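Dicer Related Helicase (Caenorhabditis elegans, PDB 6M6S) probably hydrolyses ATP as an RLR-type RNA helicase and, through the C-terminal domain in this crystal, binds 5'-triphosphorylated double-stranded RNA. Local coordinates at residues I27-S32 with F119-A124; Y34-P39 with P88-K93; Y80-T85 with D127-M132. All blocks are in the same frame, centred on the assembly; numbering follows the deposited sequence.

Interaction 1 (I27-S32 with F119-A124); sequences IKKVFS and FYISEA. With nucleotides of chain C; nucleotides of chain D.
Lys29 and Glu123 form a parallel beta bridge in which the backbone of Lys29 makes both bonds. Its N donates to Ser122 O at 2.8 Å, nearly straight (167°), while its O accepts from Ala124 N at 2.9 Å. The short, weakly bonded strand at about 122-123 is thereby joined to one side of strand 27-30, whose other neighbour is strand 33-36, and the result is a small mixed sheet.

The Lys29 side chain runs across Ile121 at about a right angle. CB lies near Ser122 O, and CG packs on Ile121 CG2 at 3.6 Å. A bend at chi3 (-81°) then brings CE to 3.5 Å from Ile121 O and beside Glu123 CG. At the tip, NZ makes its salt bridge with Glu115 of helix 111-117; the carboxylate of Glu123 stays beyond bonding range, with OE2 4.6 Å from NZ. Lys28, on the opposite face, sets CG against Ser122 OG and sends NZ to a salt bridge with Asp128.

Ile121 CG2 also touches Ile27 CG2, and Ala124 CB meets Val30 CG2 at 3.7 Å. Water 1 bridges Ile27 O and Ser122 N where the strands diverge. Beyond the strand, Phe31 O accepts from N2 of G2 of chain D at 3.2 Å, Ser32 O accepts from O2' of the same G2 at 2.6 Å, and C4' of C12 of chain C sits over a face of the Phe31 ring. The RNA is thus met by main-chain oxygens and a ring face, while both lysine amines are paired with acids of the protein, which is consistent with their not being the groups that contact the RNA here.

Interaction 2 (Y34-P39 with P88-K93); sequences YMVFDP and PQLSVK. With nucleotides of chain D.
Met35 and Val36 meet Pro88 and Gln89 where two sheets of the RIG-I-type C-terminal domain converge. Strands 34-36 and 88-90 belong to different sheets, and their directions differ by 121°, too oblique for extended pairing.

Backbone bonding is accordingly sparse: Val36 N donates to Pro88 O at 2.9 Å, the one direct hydrogen bond between the segments. Two residues along on each strand, between Tyr34 and Leu90, water 5 spans the gap, donating to Tyr34 O at 2.7 Å and accepting from Leu90 N.

Van der Waals contacts flank these bonds. The Met35 chain, folded back at chi2 and chi3 (-58° and -68°), carries SD to 3.8 Å from Gln89 CB and swings CE beside Pro88 O. Val36 CG2 packs against Leu90 CD1 at 3.6 Å, the leucine side chain lying about 8 Å from those of the zinc ligands Cys14 and Cys69.

Polar groups of the same residues turn to the RNA and to Glu115. Gln89 is extended beyond CG, its amide beside the ribose of G2 of chain D, and OE1 hydrogen-bonds a sugar of the RNA. Tyr34 OH instead bonds Glu115. On the proline side, Pro88 CD presses to 3.6 Å from Val36 O, a buried carbonyl oxygen with no hydrogen-bond partner in the model.

Interaction 3 (Y80-T85 with D127-M132); sequences YKIRGT and DDFRIM
Phe129 pushes its ring from the helix into the corner formed by Ile82, Arg83 and Thr85. Ile82 stands at about a right angle to the phenylalanine, with CG2 3.9 Å from CE2; the Ile82 carbonyl oxygen approaches the same ring carbon obliquely, at 3.6 Å. Thr85 comes instead to the ring edge, its CB in the plane of the ring and OG1 3.9 Å from CD2. Arg83 crosses the phenylalanine at about a right angle; bends at chi2 and chi3 bring one guanidinium face onto CE1, with the two planes 34° apart and NH2 3.8 Å from that carbon.

The three residues are gathered by a type I' turn from Ile82 to Thr85, which joins strands 75-82 and 85-90 into a beta hairpin; the short, weakly bonded helix at about 126-132 packs against its tip. Cutting Phe129 back to an alanine would remove the ring and is likely to open a gap between turn and helix, taking from Ile82 CG2 one neighbour and from the Arg83 guanidinium its support. Three residues on, Met132 CB is met at 3.8 Å by Thr85 CG2, which stands anti to its own nitrogen while OG1 turns to the phenylalanine (chi1 -61°).

From the N terminus, segment 27-32 comes first, and interaction 1 closes the longest loop of the three, 87 residues, at 119-124. Segment 34-39 follows directly, and interaction 2 closes at 88-93, wholly within that larger loop. Interaction 3 opens at 80-85, inside both loops, and closes at 127-132, after both have ended, so it crosses each of them. Interactions 1 and 2 share the small mixed sheet through strands 27-30 and 33-36; interactions 2 and 3 share the hairpin of strands 75-82 and 85-90. Helix 126-132, immediately following strand 122-123, joins the other two contacts: Phe37 meets Phe129 edge-to-face, and Met132 packs on Val36 and Pro39.

Interaction 1 (I27-S32 with F119-A124)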
loop_
_atom_site.group_PDB
_atom_site.type_symbol
_atom_site.label_atom_id
_atom_site.label_comp_id
_atom_site.label_asym_id
_atom_site.label_seq_id
_atom_site.Cartn_x
_atom_site.Cartn_y
_atom_site.Cartn_z
ATOM N N ILE B 27 2.234 -5.423 18.186
ATOM C CA ILE B 27 2.454 -4.063 17.756
ATOM C C ILE B 27 1.588 -3.165 18.627
ATOM O O ILE B 27 0.389 -3.433 18.809
ATOM C CB ILE B 27 1.960 -3.852 16.324
ATOM C CG1 ILE B 27 2.699 -4.804 15.376
ATOM C CG2 ILE B 27 2.164 -2.381 15.858
ATOM C CD1 ILE B 27 4.228 -4.643 15.292
ATOM N N LYS B 28 2.186 -2.123 19.202
ATOM C CA LYS B 28 1.431 -1.222 20.097
ATOM C C LYS B 28 1.958 0.167 19.772
ATOM O O LYS B 28 3.134 0.299 19.334
ATOM C CB LYS B 28 1.738 -1.526 21.561
ATOM C CG LYS B 28 1.186 -2.896 21.955
ATOM C CD LYS B 28 1.945 -3.426 23.089
ATOM C CE LYS B 28 1.824 -4.926 23.140
ATOM N NZ LYS B 28 0.521 -5.320 23.682
ATOM N N LYS B 29 1.101 1.197 19.876
ATOM C CA LYS B 29 1.469 2.549 19.484
ATOM C C LYS B 29 1.940 3.408 20.643
ATOM O O LYS B 29 1.336 3.388 21.735
ATOM C CB LYS B 29 0.229 3.285 18.965
ATOM C CG LYS B 29 -0.480 2.625 17.850
ATOM C CD LYS B 29 -1.701 3.499 17.455
ATOM C CE LYS B 29 -2.912 3.332 18.331
ATOM N NZ LYS B 29 -4.056 3.907 17.587
ATOM N N VAL B 30 2.945 4.240 20.375
ATOM C CA VAL B 30 3.311 5.281 21.295
ATOM C C VAL B 30 3.235 6.591 20.515
ATOM O O VAL B 30 4.098 6.861 19.672
ATOM C CB VAL B 30 4.716 5.069 21.824
ATOM C CG1 VAL B 30 5.075 6.197 22.818
ATOM C CG2 VAL B 30 4.801 3.676 22.477
ATOM N N PHE B 31 2.208 7.392 20.768
ATOM C CA PHE B 31 2.018 8.634 20.006
ATOM C C PHE B 31 2.227 8.452 18.494
ATOM O O PHE B 31 3.042 9.144 17.834
ATOM C CB PHE B 31 2.935 9.728 20.544
ATOM C CG PHE B 31 2.565 10.180 21.936
ATOM C CD1 PHE B 31 1.521 11.075 22.115
ATOM C CD2 PHE B 31 3.253 9.716 23.040
ATOM C CE1 PHE B 31 1.169 11.518 23.411
ATOM C CE2 PHE B 31 2.913 10.146 24.331
ATOM C CZ PHE B 31 1.869 11.050 24.513
ATOM N N SER B 32 1.487 7.497 17.975
ATOM C CA SER B 32 1.478 7.202 16.557
ATOM C C SER B 32 2.787 6.674 15.986
ATOM O O SER B 32 2.937 6.615 14.766
ATOM C CB SER B 32 0.940 8.365 15.727
ATOM O OG SER B 32 -0.342 8.755 16.213
ATOM N N PHE B 119 -6.327 -5.142 11.708
ATOM C CA PHE B 119 -6.416 -5.488 13.124
ATOM C C PHE B 119 -6.311 -4.270 14.055
ATOM O O PHE B 119 -5.648 -3.283 13.719
ATOM C CB PHE B 119 -5.344 -6.522 13.501
ATOM C CG PHE B 119 -3.910 -6.125 13.155
ATOM C CD1 PHE B 119 -3.101 -5.417 14.052
ATOM C CD2 PHE B 119 -3.331 -6.552 11.966
ATOM C CE1 PHE B 119 -1.756 -5.120 13.731
ATOM C CE2 PHE B 119 -2.018 -6.242 11.627
ATOM C CZ PHE B 119 -1.216 -5.506 12.507
ATOM N N TYR B 120 -6.985 -4.348 15.206
ATOM C CA TYR B 120 -6.848 -3.338 16.247
ATOM C C TYR B 120 -5.413 -3.261 16.796
ATOM O O TYR B 120 -4.763 -4.311 17.031
ATOM C CB TYR B 120 -7.812 -3.750 17.354
ATOM C CG TYR B 120 -7.622 -3.070 18.666
ATOM C CD1 TYR B 120 -8.049 -1.775 18.877
ATOM C CD2 TYR B 120 -7.024 -3.737 19.689
ATOM C CE1 TYR B 120 -7.884 -1.161 20.121
ATOM C CE2 TYR B 120 -6.845 -3.138 20.926
ATOM C CZ TYR B 120 -7.273 -1.842 21.137
ATOM O OH TYR B 120 -7.075 -1.281 22.405
ATOM N N ILE B 121 -4.912 -2.040 17.018
ATOM C CA ILE B 121 -3.591 -1.824 17.628
ATOM C C ILE B 121 -3.823 -0.954 18.852
ATOM O O ILE B 121 -4.371 0.159 18.766
ATOM C CB ILE B 121 -2.616 -1.119 16.619
ATOM C CG1 ILE B 121 -2.437 -2.047 15.424
ATOM C CG2 ILE B 121 -1.244 -0.839 17.288
ATOM C CD1 ILE B 121 -1.572 -1.483 14.312
ATOM N N SER B 122 -3.404 -1.444 20.013
ATOM C CA SER B 122 -3.629 -0.686 21.243
ATOM C C SER B 122 -2.517 0.395 21.456
ATOM O O SER B 122 -1.401 0.311 20.880
ATOM C CB SER B 122 -3.669 -1.654 22.451
ATOM O OG SER B 122 -2.381 -2.217 22.682
ATOM N N GLU B 123 -2.800 1.401 22.283
ATOM C CA GLU B 123 -1.715 2.276 22.760
ATOM C C GLU B 123 -0.933 1.587 23.868
ATOM O O GLU B 123 -1.528 1.031 24.807
ATOM C CB GLU B 123 -2.323 3.590 23.273
ATOM C CG GLU B 123 -3.174 4.221 22.161
ATOM C CD GLU B 123 -3.722 5.588 22.475
ATOM O OE1 GLU B 123 -3.899 5.917 23.683
ATOM O OE2 GLU B 123 -4.031 6.318 21.486
ATOM N N ALA B 124 0.400 1.614 23.767
ATOM C CA ALA B 124 1.273 0.999 24.764
ATOM C C ALA B 124 1.038 1.520 26.154
ATOM O O ALA B 124 0.728 2.707 26.335
ATOM C CB ALA B 124 2.765 1.254 24.383
ATOM P P C C 12 4.467 16.393 22.377
ATOM O OP1 C C 12 4.273 16.286 23.852
ATOM O OP2 C C 12 5.312 17.493 21.870
ATOM O "O5'" C C 12 5.000 14.999 21.820
ATOM C "C5'" C C 12 4.485 13.775 22.311
ATOM C "C4'" C C 12 5.098 12.593 21.611
ATOM O "O4'" C C 12 4.910 12.705 20.190
ATOM C "C3'" C C 12 6.593 12.415 21.743
ATOM O "O3'" C C 12 6.975 11.899 23.001
ATOM C "C2'" C C 12 6.889 11.461 20.607
ATOM O "O2'" C C 12 6.524 10.142 20.984
ATOM C "C1'" C C 12 5.916 11.960 19.529
ATOM N N1 C C 12 6.615 12.828 18.555
ATOM C C2 C C 12 7.263 12.206 17.497
ATOM O O2 C C 12 7.164 10.966 17.393
ATOM N N3 C C 12 7.926 12.974 16.596
ATOM C C4 C C 12 7.998 14.291 16.776
ATOM N N4 C C 12 8.679 14.994 15.874
ATOM C C5 C C 12 7.361 14.951 17.863
ATOM C C6 C C 12 6.693 14.179 18.727
ATOM P P C D 3 3.990 6.061 9.079
ATOM O OP1 C D 3 3.290 4.771 8.842
ATOM O OP2 C D 3 4.711 6.927 8.111
ATOM O "O5'" C D 3 2.854 6.999 9.705
ATOM C "C5'" C D 3 1.929 6.508 10.667
ATOM C "C4'" C D 3 1.235 7.617 11.423
ATOM O "O4'" C D 3 2.209 8.392 12.168
ATOM C "C3'" C D 3 0.524 8.685 10.612
ATOM O "O3'" C D 3 -0.683 8.279 9.985
ATOM C "C2'" C D 3 0.374 9.795 11.645
ATOM O "O2'" C D 3 -0.633 9.491 12.607
ATOM C "C1'" C D 3 1.728 9.710 12.349
ATOM N N1 C D 3 2.690 10.665 11.744
ATOM C C2 C D 3 2.637 11.984 12.194
ATOM O O2 C D 3 1.828 12.285 13.087
ATOM N N3 C D 3 3.475 12.891 11.640
ATOM C C4 C D 3 4.330 12.553 10.677
ATOM N N4 C D 3 5.133 13.514 10.187
ATOM C C5 C D 3 4.391 11.216 10.189
ATOM C C6 C D 3 3.555 10.313 10.738
ATOM P P G D 2 9.316 7.291 8.190
ATOM O OP1 G D 2 8.881 6.248 7.206
ATOM O OP2 G D 2 9.386 8.695 7.661
ATOM O "O5'" G D 2 8.241 7.189 9.365
ATOM C "C5'" G D 2 8.116 5.983 10.107
ATOM C "C4'" G D 2 7.123 6.159 11.222
ATOM O "O4'" G D 2 7.644 7.077 12.196
ATOM C "C3'" G D 2 5.772 6.759 10.843
ATOM O "O3'" G D 2 4.907 5.769 10.346
ATOM C "C2'" G D 2 5.281 7.284 12.182
ATOM O "O2'" G D 2 4.813 6.189 12.964
ATOM C "C1'" G D 2 6.583 7.778 12.807
ATOM N N9 G D 2 6.830 9.211 12.576
ATOM C C8 G D 2 7.698 9.774 11.638
ATOM N N7 G D 2 7.730 11.090 11.709
ATOM C C5 G D 2 6.859 11.389 12.764
ATOM C C6 G D 2 6.467 12.632 13.331
ATOM O O6 G D 2 6.845 13.748 13.010
ATOM N N1 G D 2 5.550 12.489 14.369
ATOM C C2 G D 2 5.071 11.283 14.835
ATOM N N2 G D 2 4.201 11.318 15.870
ATOM N N3 G D 2 5.433 10.115 14.314
ATOM C C4 G D 2 6.311 10.248 13.302
HETATM O O HOH W 1 -2.023 -4.103 19.939
HETATM O O HOH W 2 -2.491 -4.852 22.581
HETATM O O HOH W 3 -5.918 2.033 19.839
HETATM O O HOH W 4 1.509 4.922 24.583
#

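Interaction 2 (Y34-P39 with P88-K93)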
loop_
_atom_site.group_PDB
_atom_site.type_symbol
_atom_site.label_atom_id
_atom_site.label_comp_id
_atom_site.label_asym_id
_atom_site.label_seq_id
_atom_site.Cartn_x
_atom_site.Cartn_y
_atom_site.Cartn_z
ATOM N N TYR B 34 4.496 3.034 15.742
ATOM C CA TYR B 34 3.958 1.678 15.864
ATOM C C TYR B 34 5.163 0.797 16.127
ATOM O O TYR B 34 6.012 0.592 15.197
ATOM C CB TYR B 34 3.210 1.311 14.562
ATOM C CG TYR B 34 1.896 2.090 14.424
ATOM C CD1 TYR B 34 1.903 3.442 14.063
ATOM C CD2 TYR B 34 0.655 1.477 14.573
ATOM C CE1 TYR B 34 0.738 4.139 13.928
ATOM C CE2 TYR B 34 -0.522 2.201 14.384
ATOM C CZ TYR B 34 -0.455 3.509 14.107
ATOM O OH TYR B 34 -1.624 4.232 13.908
ATOM N N MET B 35 5.284 0.328 17.377
ATOM C CA MET B 35 6.529 -0.339 17.786
ATOM C C MET B 35 6.282 -1.805 18.033
ATOM O O MET B 35 5.169 -2.207 18.341
ATOM C CB MET B 35 7.044 0.285 19.093
ATOM C CG MET B 35 7.054 1.823 19.032
ATOM S SD MET B 35 8.043 2.527 17.697
ATOM C CE MET B 35 9.674 2.033 18.305
ATOM N N VAL B 36 7.346 -2.626 17.986
ATOM C CA VAL B 36 7.193 -4.049 18.294
ATOM C C VAL B 36 7.545 -4.359 19.743
ATOM O O VAL B 36 8.688 -4.094 20.194
ATOM C CB VAL B 36 8.090 -4.907 17.335
ATOM C CG1 VAL B 36 7.847 -6.421 17.627
ATOM C CG2 VAL B 36 7.858 -4.569 15.842
ATOM N N PHE B 37 6.598 -4.935 20.490
ATOM C CA PHE B 37 6.861 -5.308 21.905
ATOM C C PHE B 37 6.936 -6.817 22.103
ATOM O O PHE B 37 6.529 -7.316 23.133
ATOM C CB PHE B 37 5.762 -4.720 22.828
ATOM C CG PHE B 37 5.810 -3.196 22.935
ATOM C CD1 PHE B 37 5.280 -2.384 21.936
ATOM C CD2 PHE B 37 6.349 -2.585 24.093
ATOM C CE1 PHE B 37 5.317 -0.970 22.047
ATOM C CE2 PHE B 37 6.401 -1.165 24.192
ATOM C CZ PHE B 37 5.861 -0.365 23.152
ATOM N N ASP B 38 7.509 -7.535 21.139
ATOM C CA ASP B 38 7.818 -8.970 21.290
ATOM C C ASP B 38 9.339 -9.042 21.540
ATOM O O ASP B 38 10.113 -8.689 20.633
ATOM C CB ASP B 38 7.467 -9.721 19.990
ATOM C CG ASP B 38 7.868 -11.170 19.995
ATOM O OD1 ASP B 38 8.453 -11.654 20.993
ATOM O OD2 ASP B 38 7.642 -11.860 18.976
ATOM N N PRO B 39 9.764 -9.475 22.736
ATOM C CA PRO B 39 11.217 -9.483 23.000
ATOM C C PRO B 39 11.963 -10.434 22.074
ATOM O O PRO B 39 13.177 -10.243 21.823
ATOM C CB PRO B 39 11.318 -9.924 24.467
ATOM C CG PRO B 39 10.037 -10.583 24.747
ATOM C CD PRO B 39 8.976 -9.893 23.898
ATOM N N PRO B 88 12.005 -1.906 18.237
ATOM C CA PRO B 88 12.022 -1.805 16.771
ATOM C C PRO B 88 10.748 -1.132 16.273
ATOM O O PRO B 88 9.664 -1.321 16.834
ATOM C CB PRO B 88 12.030 -3.254 16.293
ATOM C CG PRO B 88 12.236 -4.098 17.524
ATOM C CD PRO B 88 11.871 -3.298 18.757
ATOM N N GLN B 89 10.909 -0.293 15.256
ATOM C CA GLN B 89 9.769 0.209 14.476
ATOM C C GLN B 89 9.851 -0.333 13.074
ATOM O O GLN B 89 10.696 0.082 12.244
ATOM C CB GLN B 89 9.851 1.720 14.446
ATOM C CG GLN B 89 8.561 2.369 13.826
ATOM C CD GLN B 89 8.825 3.828 13.574
ATOM O OE1 GLN B 89 9.522 4.198 12.605
ATOM N NE2 GLN B 89 8.327 4.677 14.472
ATOM N N LEU B 90 9.019 -1.334 12.788
ATOM C CA LEU B 90 9.000 -1.864 11.432
ATOM C C LEU B 90 8.211 -0.909 10.531
ATOM O O LEU B 90 7.154 -0.419 10.927
ATOM C CB LEU B 90 8.360 -3.225 11.429
ATOM C CG LEU B 90 9.123 -4.316 12.178
ATOM C CD1 LEU B 90 8.262 -5.577 12.377
ATOM C CD2 LEU B 90 10.424 -4.609 11.327
ATOM N N SER B 91 8.719 -0.623 9.334
ATOM C CA SER B 91 8.055 0.301 8.404
ATOM C C SER B 91 6.925 -0.488 7.691
ATOM O O SER B 91 7.197 -1.606 7.208
ATOM C CB SER B 91 9.041 0.709 7.329
ATOM O OG SER B 91 8.341 1.466 6.318
ATOM N N VAL B 92 5.718 0.084 7.554
ATOM C CA VAL B 92 4.688 -0.653 6.800
ATOM C C VAL B 92 5.104 -0.927 5.383
ATOM O O VAL B 92 4.644 -1.883 4.758
ATOM C CB VAL B 92 3.353 0.086 6.619
ATOM C CG1 VAL B 92 2.411 -0.207 7.736
ATOM C CG2 VAL B 92 3.531 1.592 6.341
ATOM N N LYS B 93 5.955 -0.073 4.810
ATOM C CA LYS B 93 6.432 -0.315 3.438
ATOM C C LYS B 93 7.286 -1.565 3.220
ATOM O O LYS B 93 7.468 -1.977 2.097
ATOM C CB LYS B 93 7.259 0.875 2.976
ATOM C CG LYS B 93 6.512 2.170 2.989
ATOM C CD LYS B 93 7.534 3.308 2.894
ATOM C CE LYS B 93 6.835 4.654 2.870
ATOM N NZ LYS B 93 7.764 5.732 2.405
ATOM P P G D 2 9.316 7.291 8.190
ATOM O OP1 G D 2 8.881 6.248 7.206
ATOM O OP2 G D 2 9.386 8.695 7.661
ATOM O "O5'" G D 2 8.241 7.189 9.365
ATOM C "C5'" G D 2 8.116 5.983 10.107
ATOM C "C4'" G D 2 7.123 6.159 11.222
ATOM O "O4'" G D 2 7.644 7.077 12.196
ATOM C "C3'" G D 2 5.772 6.759 10.843
ATOM O "O3'" G D 2 4.907 5.769 10.346
ATOM C "C2'" G D 2 5.281 7.284 12.182
ATOM O "O2'" G D 2 4.813 6.189 12.964
ATOM C "C1'" G D 2 6.583 7.778 12.807
ATOM N N9 G D 2 6.830 9.211 12.576
ATOM C C8 G D 2 7.698 9.774 11.638
ATOM N N7 G D 2 7.730 11.090 11.709
ATOM C C5 G D 2 6.859 11.389 12.764
ATOM C C6 G D 2 6.467 12.632 13.331
ATOM O O6 G D 2 6.845 13.748 13.010
ATOM N N1 G D 2 5.550 12.489 14.369
ATOM C C2 G D 2 5.071 11.283 14.835
ATOM N N2 G D 2 4.201 11.318 15.870
ATOM N N3 G D 2 5.433 10.115 14.314
ATOM C C4 G D 2 6.311 10.248 13.302
HETATM O O HOH W 5 6.498 -1.813 14.019
#

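Interaction 3 (Y80-T85 with D127-M132)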
loop_
_atom_site.group_PDB
_atom_site.type_symbol
_atom_site.label_atom_id
_atom_site.label_comp_id
_atom_site.label_asym_id
_atom_site.label_seq_id
_atom_site.Cartn_x
_atom_site.Cartn_y
_atom_site.Cartn_z
ATOM N N TYR B 80 14.283 2.559 18.050
ATOM C CA TYR B 80 14.173 3.772 18.838
ATOM C C TYR B 80 14.486 3.436 20.279
ATOM O O TYR B 80 14.408 2.259 20.687
ATOM C CB TYR B 80 12.726 4.285 18.833
ATOM C CG TYR B 80 12.225 4.982 17.558
ATOM C CD1 TYR B 80 12.089 4.277 16.373
ATOM C CD2 TYR B 80 11.842 6.315 17.590
ATOM C CE1 TYR B 80 11.607 4.884 15.218
ATOM C CE2 TYR B 80 11.333 6.938 16.437
ATOM C CZ TYR B 80 11.235 6.221 15.277
ATOM O OH TYR B 80 10.697 6.810 14.151
ATOM N N LYS B 81 14.824 4.461 21.061
ATOM C CA LYS B 81 14.799 4.367 22.530
ATOM C C LYS B 81 13.596 5.163 23.004
ATOM O O LYS B 81 13.536 6.402 22.784
ATOM C CB LYS B 81 16.081 4.949 23.134
ATOM C CG LYS B 81 16.301 4.597 24.590
ATOM C CD LYS B 81 17.513 5.428 25.146
ATOM C CE LYS B 81 18.138 4.822 26.332
ATOM N NZ LYS B 81 19.580 5.259 26.463
ATOM N N ILE B 82 12.610 4.473 23.581
ATOM C CA ILE B 82 11.364 5.126 23.979
ATOM C C ILE B 82 11.203 4.880 25.458
ATOM O O ILE B 82 11.186 3.710 25.878
ATOM C CB ILE B 82 10.189 4.542 23.212
ATOM C CG1 ILE B 82 10.328 4.832 21.706
ATOM C CG2 ILE B 82 8.835 5.097 23.766
ATOM C CD1 ILE B 82 9.095 4.680 20.989
ATOM N N ARG B 83 11.145 5.952 26.252
ATOM C CA ARG B 83 11.047 5.858 27.703
ATOM C C ARG B 83 12.173 4.945 28.236
ATOM O O ARG B 83 11.957 4.108 29.126
ATOM C CB ARG B 83 9.671 5.350 28.149
ATOM C CG ARG B 83 8.479 6.099 27.583
ATOM C CD ARG B 83 7.486 6.546 28.680
ATOM N NE ARG B 83 6.326 5.665 28.898
ATOM C CZ ARG B 83 5.182 5.700 28.194
ATOM N NH1 ARG B 83 5.032 6.546 27.169
ATOM N NH2 ARG B 83 4.178 4.870 28.496
ATOM N N GLY B 84 13.373 5.102 27.668
ATOM C CA GLY B 84 14.525 4.358 28.143
ATOM C C GLY B 84 14.645 2.916 27.671
ATOM O O GLY B 84 15.537 2.205 28.101
ATOM N N THR B 85 13.740 2.470 26.808
ATOM C CA THR B 85 13.705 1.077 26.333
ATOM C C THR B 85 13.925 1.030 24.833
ATOM O O THR B 85 13.266 1.752 24.066
ATOM C CB THR B 85 12.309 0.413 26.646
ATOM O OG1 THR B 85 12.069 0.404 28.067
ATOM C CG2 THR B 85 12.214 -1.022 26.107
ATOM N N ASP B 127 3.076 -1.739 31.427
ATOM C CA ASP B 127 3.207 -3.198 31.352
ATOM C C ASP B 127 3.890 -3.715 30.065
ATOM O O ASP B 127 4.726 -4.631 30.124
ATOM C CB ASP B 127 1.804 -3.794 31.528
ATOM C CG ASP B 127 1.827 -5.254 31.851
ATOM O OD1 ASP B 127 2.048 -6.054 30.908
ATOM O OD2 ASP B 127 1.627 -5.601 33.042
ATOM N N ASP B 128 3.571 -3.131 28.899
ATOM C CA ASP B 128 4.211 -3.568 27.633
ATOM C C ASP B 128 5.717 -3.361 27.607
ATOM O O ASP B 128 6.468 -4.118 26.991
ATOM C CB ASP B 128 3.624 -2.816 26.416
ATOM C CG ASP B 128 2.183 -3.095 26.239
ATOM O OD1 ASP B 128 1.863 -4.295 26.177
ATOM O OD2 ASP B 128 1.366 -2.142 26.173
ATOM N N PHE B 129 6.176 -2.311 28.275
ATOM C CA PHE B 129 7.614 -1.992 28.267
ATOM C C PHE B 129 8.392 -2.985 29.097
ATOM O O PHE B 129 9.564 -3.271 28.812
ATOM C CB PHE B 129 7.856 -0.575 28.797
ATOM C CG PHE B 129 7.474 0.491 27.829
ATOM C CD1 PHE B 129 6.177 0.929 27.770
ATOM C CD2 PHE B 129 8.396 1.029 26.933
ATOM C CE1 PHE B 129 5.796 1.909 26.819
ATOM C CE2 PHE B 129 8.016 2.003 26.024
ATOM C CZ PHE B 129 6.711 2.423 25.942
ATOM N N ARG B 130 7.750 -3.549 30.101
ATOM C CA ARG B 130 8.484 -4.402 31.014
ATOM C C ARG B 130 9.065 -5.642 30.365
ATOM O O ARG B 130 10.184 -5.998 30.663
ATOM C CB ARG B 130 7.611 -4.790 32.176
ATOM C CG ARG B 130 7.162 -3.606 32.976
ATOM C CD ARG B 130 6.266 -4.086 34.095
ATOM N NE ARG B 130 6.965 -5.005 34.997
ATOM C CZ ARG B 130 7.619 -4.619 36.082
ATOM N NH1 ARG B 130 7.673 -3.336 36.417
ATOM N NH2 ARG B 130 8.220 -5.511 36.832
ATOM N N ILE B 131 8.321 -6.285 29.453
ATOM C CA ILE B 131 8.887 -7.477 28.817
ATOM C C ILE B 131 10.048 -7.119 27.867
ATOM O O ILE B 131 10.892 -7.981 27.527
ATOM C CB ILE B 131 7.802 -8.337 28.099
ATOM C CG1 ILE B 131 8.327 -9.749 27.791
ATOM C CG2 ILE B 131 7.252 -7.634 26.858
ATOM C CD1 ILE B 131 7.882 -10.812 28.776
ATOM N N MET B 132 10.122 -5.852 27.425
ATOM C CA MET B 132 11.174 -5.483 26.491
ATOM C C MET B 132 12.460 -5.000 27.182
ATOM O O MET B 132 13.501 -4.856 26.526
ATOM C CB MET B 132 10.676 -4.404 25.510
ATOM C CG MET B 132 9.586 -4.932 24.584
ATOM S SD MET B 132 10.106 -6.245 23.508
ATOM C CE MET B 132 11.085 -5.395 22.336
#